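Long-range contacts in xyloglucanase (Paenibacillus pabuli, PDB 2JEP), which hydrolyses xyloglucan, a plant cell-wall polysaccharide, as a family 5 glycoside hydrolase built on a TIM barrel: residues Gln51-Val56 with Arg87-Tyr92; Asn129-Gly134 with Ser179-Phe184. All coordinates share one frame; numbering follows the deposited sequence.

Interaction 1: residues Gln51-Val56 with Arg87-Tyr92; sequences QLEAAV and RIPVSY
Ser91 grips the neighbouring turn twice. Its backbone N donates to Leu52 O at 3.0 Å in a nearly straight bond (176°), and its hydroxyl OG donates to Glu53 O at 2.8 Å. With OG beside the backbone N (chi1 -69°), both donors of one residue reach two successive carbonyls. Gly132 N also hydrogen-bonds to OG, which ties this hydroxyl to a third loop. A water extends the pairing, taking a bond from Leu52 N and giving one to Pro89 O at 2.8 Å, while Glu53 N is too poorly aimed to bond that carbonyl itself.

The accepting residues sit on a type I turn, closed by Ala54 N donating to Gln51 O. Glu53 folds back on the turn: its chain is bent at chi2 (-79°), and OE1 is met from above the carboxylate plane by Gln51 N at 2.8 Å, while Asn50 N binds OE2. Its carboxylate carbon CD also lies against Pro89 CB at 3.5 Å, the two side chains running side by side, with Trp361 of strand 357-362 touching both.

Outside this polar seam, Leu52 and Val90 both pack on Ile112 of helix 106-120. The contact thus joins the loops following the first two barrel strands through one main-chain N-H, one hydroxyl and a bridging water, all meeting backbone carbonyls; the buried carboxylate is satisfied by main-chain N-H groups, which would probably stabilise its negative charge.

Interaction 2: residues Asn129-Gly134 with Ser179-Phe184; sequences NIHGDG and SMNEVF
The amide of Asn181 lies over one face of the His131 imidazole, the two planes only 17° apart. Both residues belong to loops at the C-terminal mouth of the TIM barrel, after the third and fourth strands; the Asn181-Glu182 pair matches the Asn-Glu signature of clan GH-A, in which the glutamate serves as acid/base, consistent with a place in the active site. The stack is offset toward the ring's rim: Asn181 ND2 stands 3.1 Å from His131 CE1, a facial contact and not a hydrogen bond, while Asn181 CB makes a CH-pi contact.

A second shell fixes both flat groups. Asn129 ND2 donates to His131 ND1 at 3.0 Å (162°), close to the ring plane, and so sets the ring's rotation; Asn129 OD1 is in turn held by Val90 N. Asn181 has CG anti to its backbone nitrogen (chi1 179°), which carries the amide across to the ring, where Arg87 NH2 binds OD1. An alanine at His131 is likely to cost Asn129 ND2 its acceptor and strip the Asn181 amide of the flat surface on which it rests.

The backbones come together through a CA-H...O contact, Met180 CA to Ile130 O at 3.3 Å, and waters bridge them as well. One accepts from Asn181 N beside Ile130 O; another accepts from Phe184 N at 3.0 Å and lies 2.7 Å from Gly134 O.

Both contacts are buried and hold consecutive loops at one end of the barrel: interaction 1 pairs those after strands 45-48 and 85-88, interaction 2 those after 125-128 and 175-178. They meet directly, since Val90 O and His131 N are 2.8 Å apart in a probable hydrogen bond and Pro89 CB packs on His131 ND1. Their chemistry differs, however. Residues 51-56 and 87-92 are joined by direct hydrogen bonds with one water beside them, whereas 129-134 and 179-184 rely on an imidazole-amide stack and several bridging waters. Arg87 does not touch residues 51-56, yet its guanidinium reaches into interaction 2 and also forms salt bridges with Glu178 and Glu323.

Interaction 1: residues Gln51-Val56 with Arg87-Tyr92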
ATOM      1  N   GLN A  51      11.570   1.882  -4.511  1.00  6.98           N
ATOM      2  CA  GLN A  51      12.546   0.817  -4.744  1.00  6.88           C
ATOM      3  C   GLN A  51      12.055  -0.093  -5.848  1.00  7.11           C
ATOM      4  O   GLN A  51      12.222   0.254  -7.026  1.00  7.07           O
ATOM      5  CB  GLN A  51      12.918   0.082  -3.442  1.00  7.82           C
ATOM      6  CG  GLN A  51      13.488   1.027  -2.335  1.00  7.66           C
ATOM      7  CD  GLN A  51      14.999   1.238  -2.281  1.00  8.02           C
ATOM      8  OE1 GLN A  51      15.497   1.651  -1.220  1.00  7.74           O
ATOM      9  NE2 GLN A  51      15.731   0.975  -3.387  1.00  7.67           N
ATOM     10  N   LEU A  52      11.426  -1.223  -5.502  1.00  6.86           N
ATOM     11  CA  LEU A  52      11.128  -2.215  -6.534  0.50  6.94           C
ATOM     12  C   LEU A  52       9.959  -1.847  -7.447  1.00  6.78           C
ATOM     13  O   LEU A  52       9.720  -2.545  -8.436  1.00  7.10           O
ATOM     14  CB  LEU A  52      10.966  -3.623  -5.954  0.50  6.87           C
ATOM     15  CG  LEU A  52      12.257  -4.293  -5.484  0.50  7.07           C
ATOM     16  CD1 LEU A  52      12.877  -3.655  -4.241  0.50  8.05           C
ATOM     17  CD2 LEU A  52      11.974  -5.793  -5.263  0.50  7.89           C
ATOM     18  N   GLU A  53       9.277  -0.730  -7.167  1.00  7.36           N
ATOM     19  CA  GLU A  53       8.276  -0.194  -8.100  1.00  6.95           C
ATOM     20  C   GLU A  53       8.854   0.845  -9.059  1.00  7.73           C
ATOM     21  O   GLU A  53       8.221   1.206 -10.033  1.00  8.29           O
ATOM     22  CB  GLU A  53       7.083   0.403  -7.366  1.00  7.13           C
ATOM     23  CG  GLU A  53       7.226   1.837  -6.840  1.00  6.72           C
ATOM     24  CD  GLU A  53       8.003   2.015  -5.554  1.00  8.40           C
ATOM     25  OE1 GLU A  53       8.943   1.245  -5.270  1.00  7.16           O
ATOM     26  OE2 GLU A  53       7.661   2.987  -4.839  1.00  8.21           O
ATOM     27  N   ALA A  54      10.069   1.310  -8.768  1.00  8.25           N
ATOM     28  CA  ALA A  54      10.730   2.320  -9.586  1.00  8.85           C
ATOM     29  C   ALA A  54      11.030   1.767 -10.967  1.00  9.88           C
ATOM     30  O   ALA A  54      11.361   0.590 -11.090  1.00  9.46           O
ATOM     31  CB  ALA A  54      12.015   2.785  -8.904  1.00  8.92           C
ATOM     32  N   ALA A  55      10.738   2.598 -11.968  0.50  9.85           N
ATOM     33  CA  ALA A  55      10.893   2.218 -13.356  0.50  9.84           C
ATOM     34  C   ALA A  55      11.136   3.445 -14.185  0.50 10.80           C
ATOM     35  O   ALA A  55      10.572   4.520 -13.906  0.50  9.11           O
ATOM     36  CB  ALA A  55       9.632   1.486 -13.849  0.50  9.91           C
ATOM     37  N   VAL A  56      11.981   3.282 -15.212  0.50 12.80           N
ATOM     38  CA  VAL A  56      12.160   4.353 -16.197  0.50 14.99           C
ATOM     39  C   VAL A  56      12.102   3.752 -17.585  0.50 17.05           C
ATOM     40  O   VAL A  56      12.751   2.745 -17.862  0.50 17.72           O
ATOM     41  CB  VAL A  56      13.476   5.162 -16.003  0.50 14.93           C
ATOM     42  CG1 VAL A  56      13.665   6.167 -17.143  0.50 16.09           C
ATOM     43  CG2 VAL A  56      13.472   5.884 -14.665  0.50 15.18           C
ATOM     44  N   ARG A  87       5.551  -3.112   3.660  1.00  6.46           N
ATOM     45  CA  ARG A  87       4.914  -3.162   2.353  1.00  6.25           C
ATOM     46  C   ARG A  87       5.964  -2.905   1.302  1.00  6.41           C
ATOM     47  O   ARG A  87       6.731  -1.941   1.410  1.00  7.31           O
ATOM     48  CB  ARG A  87       3.773  -2.159   2.245  1.00  6.11           C
ATOM     49  CG  ARG A  87       3.084  -2.124   0.865  1.00  6.08           C
ATOM     50  CD  ARG A  87       1.752  -1.436   0.956  1.00  6.53           C
ATOM     51  NE  ARG A  87       1.040  -1.340  -0.311  1.00  6.60           N
ATOM     52  CZ  ARG A  87       1.030  -0.277  -1.130  1.00  5.44           C
ATOM     53  NH1 ARG A  87       1.836   0.760  -0.923  1.00  6.68           N
ATOM     54  NH2 ARG A  87       0.190  -0.275  -2.182  1.00  6.16           N
ATOM     55  N   ILE A  88       5.998  -3.768   0.286  1.00  6.35           N
ATOM     56  CA  ILE A  88       6.999  -3.740  -0.764  1.00  7.01           C
ATOM     57  C   ILE A  88       6.291  -3.497  -2.096  1.00  6.64           C
ATOM     58  O   ILE A  88       5.799  -4.424  -2.742  1.00  7.05           O
ATOM     59  CB  ILE A  88       7.838  -5.038  -0.832  1.00  6.84           C
ATOM     60  CG1 ILE A  88       8.488  -5.353   0.530  1.00  8.20           C
ATOM     61  CG2 ILE A  88       8.868  -4.961  -1.955  1.00  7.88           C
ATOM     62  CD1 ILE A  88       9.244  -6.670   0.555  1.00  9.19           C
ATOM     63  N   PRO A  89       6.253  -2.226  -2.527  1.00  6.07           N
ATOM     64  CA  PRO A  89       5.792  -1.937  -3.888  1.00  6.67           C
ATOM     65  C   PRO A  89       6.670  -2.678  -4.919  1.00  6.45           C
ATOM     66  O   PRO A  89       7.889  -2.640  -4.789  1.00  6.84           O
ATOM     67  CB  PRO A  89       5.982  -0.429  -3.985  1.00  7.01           C
ATOM     68  CG  PRO A  89       5.860   0.065  -2.582  1.00  6.79           C
ATOM     69  CD  PRO A  89       6.562  -0.990  -1.786  1.00  6.69           C
ATOM     70  N   VAL A  90       6.050  -3.319  -5.910  1.00  6.60           N
ATOM     71  CA  VAL A  90       6.777  -4.022  -6.960  1.00  6.35           C
ATOM     72  C   VAL A  90       6.138  -3.712  -8.302  1.00  6.45           C
ATOM     73  O   VAL A  90       4.926  -3.877  -8.469  1.00  7.07           O
ATOM     74  CB  VAL A  90       6.778  -5.552  -6.759  1.00  6.55           C
ATOM     75  CG1 VAL A  90       7.652  -6.226  -7.834  1.00  7.54           C
ATOM     76  CG2 VAL A  90       7.276  -5.934  -5.374  1.00  8.20           C
ATOM     77  N   SER A  91       6.952  -3.258  -9.256  1.00  6.39           N
ATOM     78  CA  SER A  91       6.496  -3.117 -10.640  1.00  6.79           C
ATOM     79  C   SER A  91       7.053  -4.231 -11.496  1.00  7.11           C
ATOM     80  O   SER A  91       8.093  -4.803 -11.185  1.00  8.27           O
ATOM     81  CB  SER A  91       6.953  -1.766 -11.215  1.00  7.50           C
ATOM     82  OG  SER A  91       6.269  -0.708 -10.582  1.00  7.80           O
ATOM     83  N   TYR A  92       6.350  -4.529 -12.587  1.00  7.69           N
ATOM     84  CA  TYR A  92       6.751  -5.631 -13.472  1.00  7.42           C
ATOM     85  C   TYR A  92       7.015  -5.103 -14.873  1.00  8.30           C
ATOM     86  O   TYR A  92       8.133  -5.247 -15.382  1.00  9.01           O
ATOM     87  CB  TYR A  92       5.686  -6.740 -13.399  1.00  7.29           C
ATOM     88  CG  TYR A  92       5.742  -7.473 -12.078  1.00  7.13           C
ATOM     89  CD1 TYR A  92       6.572  -8.562 -11.897  1.00  7.69           C
ATOM     90  CD2 TYR A  92       5.015  -7.029 -10.970  1.00  7.02           C
ATOM     91  CE1 TYR A  92       6.670  -9.215 -10.687  1.00  7.99           C
ATOM     92  CE2 TYR A  92       5.116  -7.663  -9.743  1.00  7.29           C
ATOM     93  CZ  TYR A  92       5.938  -8.771  -9.603  1.00  7.57           C
ATOM     94  OH  TYR A  92       6.052  -9.450  -8.397  1.00  8.32           O
TER
HETATM   95  O   HOH W   1       9.923  -1.731  -3.071  1.00  7.31           O

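Interaction 2: residues Asn129-Gly134 with Ser179-Phe184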
ATOM      1  N   ASN A 129       2.882  -6.349  -4.027  1.00  7.19           N
ATOM      2  CA  ASN A 129       1.779  -5.950  -4.901  1.00  6.96           C
ATOM      3  C   ASN A 129       2.192  -5.922  -6.377  1.00  7.19           C
ATOM      4  O   ASN A 129       3.280  -6.397  -6.734  1.00  7.66           O
ATOM      5  CB  ASN A 129       1.205  -4.608  -4.439  1.00  6.79           C
ATOM      6  CG  ASN A 129       2.106  -3.427  -4.740  1.00  6.57           C
ATOM      7  OD1 ASN A 129       3.138  -3.583  -5.377  1.00  7.77           O
ATOM      8  ND2 ASN A 129       1.693  -2.233  -4.316  1.00  9.05           N
ATOM      9  N   ILE A 130       1.300  -5.420  -7.234  1.00  7.37           N
ATOM     10  CA  ILE A 130       1.644  -4.993  -8.596  1.00  6.82           C
ATOM     11  C   ILE A 130       1.374  -3.502  -8.610  1.00  7.06           C
ATOM     12  O   ILE A 130       0.251  -3.069  -8.369  1.00  7.65           O
ATOM     13  CB  ILE A 130       0.829  -5.734  -9.659  1.00  7.44           C
ATOM     14  CG1 ILE A 130       1.173  -7.226  -9.643  1.00  7.99           C
ATOM     15  CG2 ILE A 130       1.038  -5.081 -11.033  1.00  8.67           C
ATOM     16  CD1 ILE A 130       0.413  -8.059 -10.695  1.00  9.00           C
ATOM     17  N   HIS A 131       2.422  -2.695  -8.825  1.00  7.17           N
ATOM     18  CA  HIS A 131       2.362  -1.278  -8.449  1.00  7.40           C
ATOM     19  C   HIS A 131       2.285  -0.320  -9.638  1.00  7.75           C
ATOM     20  O   HIS A 131       1.192   0.183  -9.988  1.00  9.26           O
ATOM     21  CB  HIS A 131       3.547  -0.980  -7.514  1.00  7.67           C
ATOM     22  CG  HIS A 131       3.415   0.280  -6.727  1.00  7.61           C
ATOM     23  ND1 HIS A 131       2.961   0.300  -5.423  1.00  8.42           N
ATOM     24  CD2 HIS A 131       3.695   1.566  -7.051  1.00  8.61           C
ATOM     25  CE1 HIS A 131       2.983   1.544  -4.977  1.00  9.31           C
ATOM     26  NE2 HIS A 131       3.406   2.335  -5.949  1.00  9.32           N
ATOM     27  N   GLY A 132       3.410  -0.073 -10.305  1.00  7.35           N
ATOM     28  CA  GLY A 132       3.393   0.901 -11.408  1.00  7.79           C
ATOM     29  C   GLY A 132       2.520   0.482 -12.586  1.00  7.79           C
ATOM     30  O   GLY A 132       2.024   1.315 -13.346  1.00  8.12           O
ATOM     31  N   ASP A 133       2.360  -0.840 -12.746  1.00  8.10           N
ATOM     32  CA  ASP A 133       1.686  -1.386 -13.893  1.00  7.93           C
ATOM     33  C   ASP A 133       0.249  -0.913 -14.041  1.00  8.08           C
ATOM     34  O   ASP A 133      -0.293  -0.966 -15.137  1.00  8.11           O
ATOM     35  CB  ASP A 133       1.668  -2.911 -13.812  1.00  8.11           C
ATOM     36  CG  ASP A 133       3.049  -3.523 -13.703  1.00  8.05           C
ATOM     37  OD1 ASP A 133       3.783  -3.194 -12.743  1.00  8.46           O
ATOM     38  OD2 ASP A 133       3.409  -4.345 -14.595  1.00  8.62           O
ATOM     39  N   GLY A 134      -0.381  -0.493 -12.952  1.00  7.64           N
ATOM     40  CA  GLY A 134      -1.771  -0.066 -12.998  1.00  8.01           C
ATOM     41  C   GLY A 134      -2.034   1.382 -13.327  1.00  7.54           C
ATOM     42  O   GLY A 134      -3.201   1.778 -13.404  1.00  8.27           O
ATOM     43  N   SER A 179      -3.471  -7.149  -4.624  1.00  6.20           N
ATOM     44  CA  SER A 179      -3.798  -7.383  -6.024  1.00  6.26           C
ATOM     45  C   SER A 179      -3.220  -6.371  -6.991  1.00  6.61           C
ATOM     46  O   SER A 179      -2.845  -6.710  -8.116  1.00  7.16           O
ATOM     47  CB  SER A 179      -5.299  -7.400  -6.180  1.00  6.75           C
ATOM     48  OG  SER A 179      -5.876  -6.164  -5.779  1.00  7.01           O
ATOM     49  N   MET A 180      -3.186  -5.122  -6.533  1.00  6.50           N
ATOM     50  CA  MET A 180      -2.755  -3.993  -7.352  0.75  6.52           C
ATOM     51  C   MET A 180      -2.711  -2.802  -6.411  1.00  6.72           C
ATOM     52  O   MET A 180      -2.976  -2.956  -5.213  1.00  8.38           O
ATOM     53  CB  MET A 180      -3.708  -3.797  -8.546  0.75  6.35           C
ATOM     54  CG  MET A 180      -5.146  -3.622  -8.140  0.75  7.02           C
ATOM     55  SD  MET A 180      -6.310  -4.147  -9.435  0.75  7.87           S
ATOM     56  CE  MET A 180      -7.870  -3.746  -8.675  0.75  8.59           C
ATOM     57  N   ASN A 181      -2.313  -1.652  -6.938  1.00  6.27           N
ATOM     58  CA  ASN A 181      -2.044  -0.493  -6.105  1.00  5.98           C
ATOM     59  C   ASN A 181      -3.181   0.519  -6.195  1.00  5.92           C
ATOM     60  O   ASN A 181      -4.243   0.295  -5.589  1.00  7.09           O
ATOM     61  CB  ASN A 181      -0.645   0.067  -6.448  1.00  5.68           C
ATOM     62  CG  ASN A 181      -0.281   1.292  -5.649  1.00  5.45           C
ATOM     63  OD1 ASN A 181      -0.500   1.305  -4.435  1.00  6.75           O
ATOM     64  ND2 ASN A 181       0.265   2.320  -6.313  1.00  6.69           N
ATOM     65  N   GLU A 182      -2.975   1.595  -6.945  1.00  6.01           N
ATOM     66  CA  GLU A 182      -3.946   2.675  -7.114  1.00  6.55           C
ATOM     67  C   GLU A 182      -4.429   2.639  -8.556  1.00  6.60           C
ATOM     68  O   GLU A 182      -3.709   3.022  -9.479  1.00  6.95           O
ATOM     69  CB  GLU A 182      -3.305   4.033  -6.818  1.00  6.99           C
ATOM     70  CG  GLU A 182      -2.828   4.149  -5.391  1.00  7.17           C
ATOM     71  CD  GLU A 182      -2.112   5.459  -5.072  1.00  6.43           C
ATOM     72  OE1 GLU A 182      -1.722   6.203  -6.012  1.00  8.15           O
ATOM     73  OE2 GLU A 182      -1.926   5.739  -3.856  1.00  7.53           O
ATOM     74  N   VAL A 183      -5.625   2.086  -8.725  1.00  6.84           N
ATOM     75  CA  VAL A 183      -6.169   1.720 -10.045  1.00  7.08           C
ATOM     76  C   VAL A 183      -7.401   2.569 -10.322  1.00  7.36           C
ATOM     77  O   VAL A 183      -8.387   2.554  -9.581  1.00  7.89           O
ATOM     78  CB  VAL A 183      -6.442   0.203 -10.076  1.00  7.31           C
ATOM     79  CG1 VAL A 183      -7.266  -0.242 -11.282  1.00  8.52           C
ATOM     80  CG2 VAL A 183      -5.089  -0.545 -10.051  1.00  9.25           C
ATOM     81  N   PHE A 184      -7.291   3.379 -11.374  1.00  6.92           N
ATOM     82  CA  PHE A 184      -8.351   4.237 -11.848  1.00  7.76           C
ATOM     83  C   PHE A 184      -8.007   4.668 -13.276  1.00  8.73           C
ATOM     84  O   PHE A 184      -7.076   4.115 -13.874  1.00  8.83           O
ATOM     85  CB  PHE A 184      -8.638   5.432 -10.897  1.00  8.57           C
ATOM     86  CG  PHE A 184      -7.604   6.549 -10.878  1.00  9.70           C
ATOM     87  CD1 PHE A 184      -6.230   6.327 -10.862  1.00 10.65           C
ATOM     88  CD2 PHE A 184      -8.061   7.860 -10.761  1.00 11.99           C
ATOM     89  CE1 PHE A 184      -5.331   7.427 -10.808  1.00 11.75           C
ATOM     90  CE2 PHE A 184      -7.174   8.923 -10.682  1.00 13.95           C
ATOM     91  CZ  PHE A 184      -5.815   8.702 -10.718  1.00 12.89           C
TER
HETATM   92  O   HOH W   2      -1.484  -1.203  -9.709  1.00  7.92           O
HETATM   93  O   HOH W   3      -1.262   1.684  -9.505  1.00  8.19           O
HETATM   94  O   HOH W   4      -4.389   3.751 -12.084  1.00  8.10           O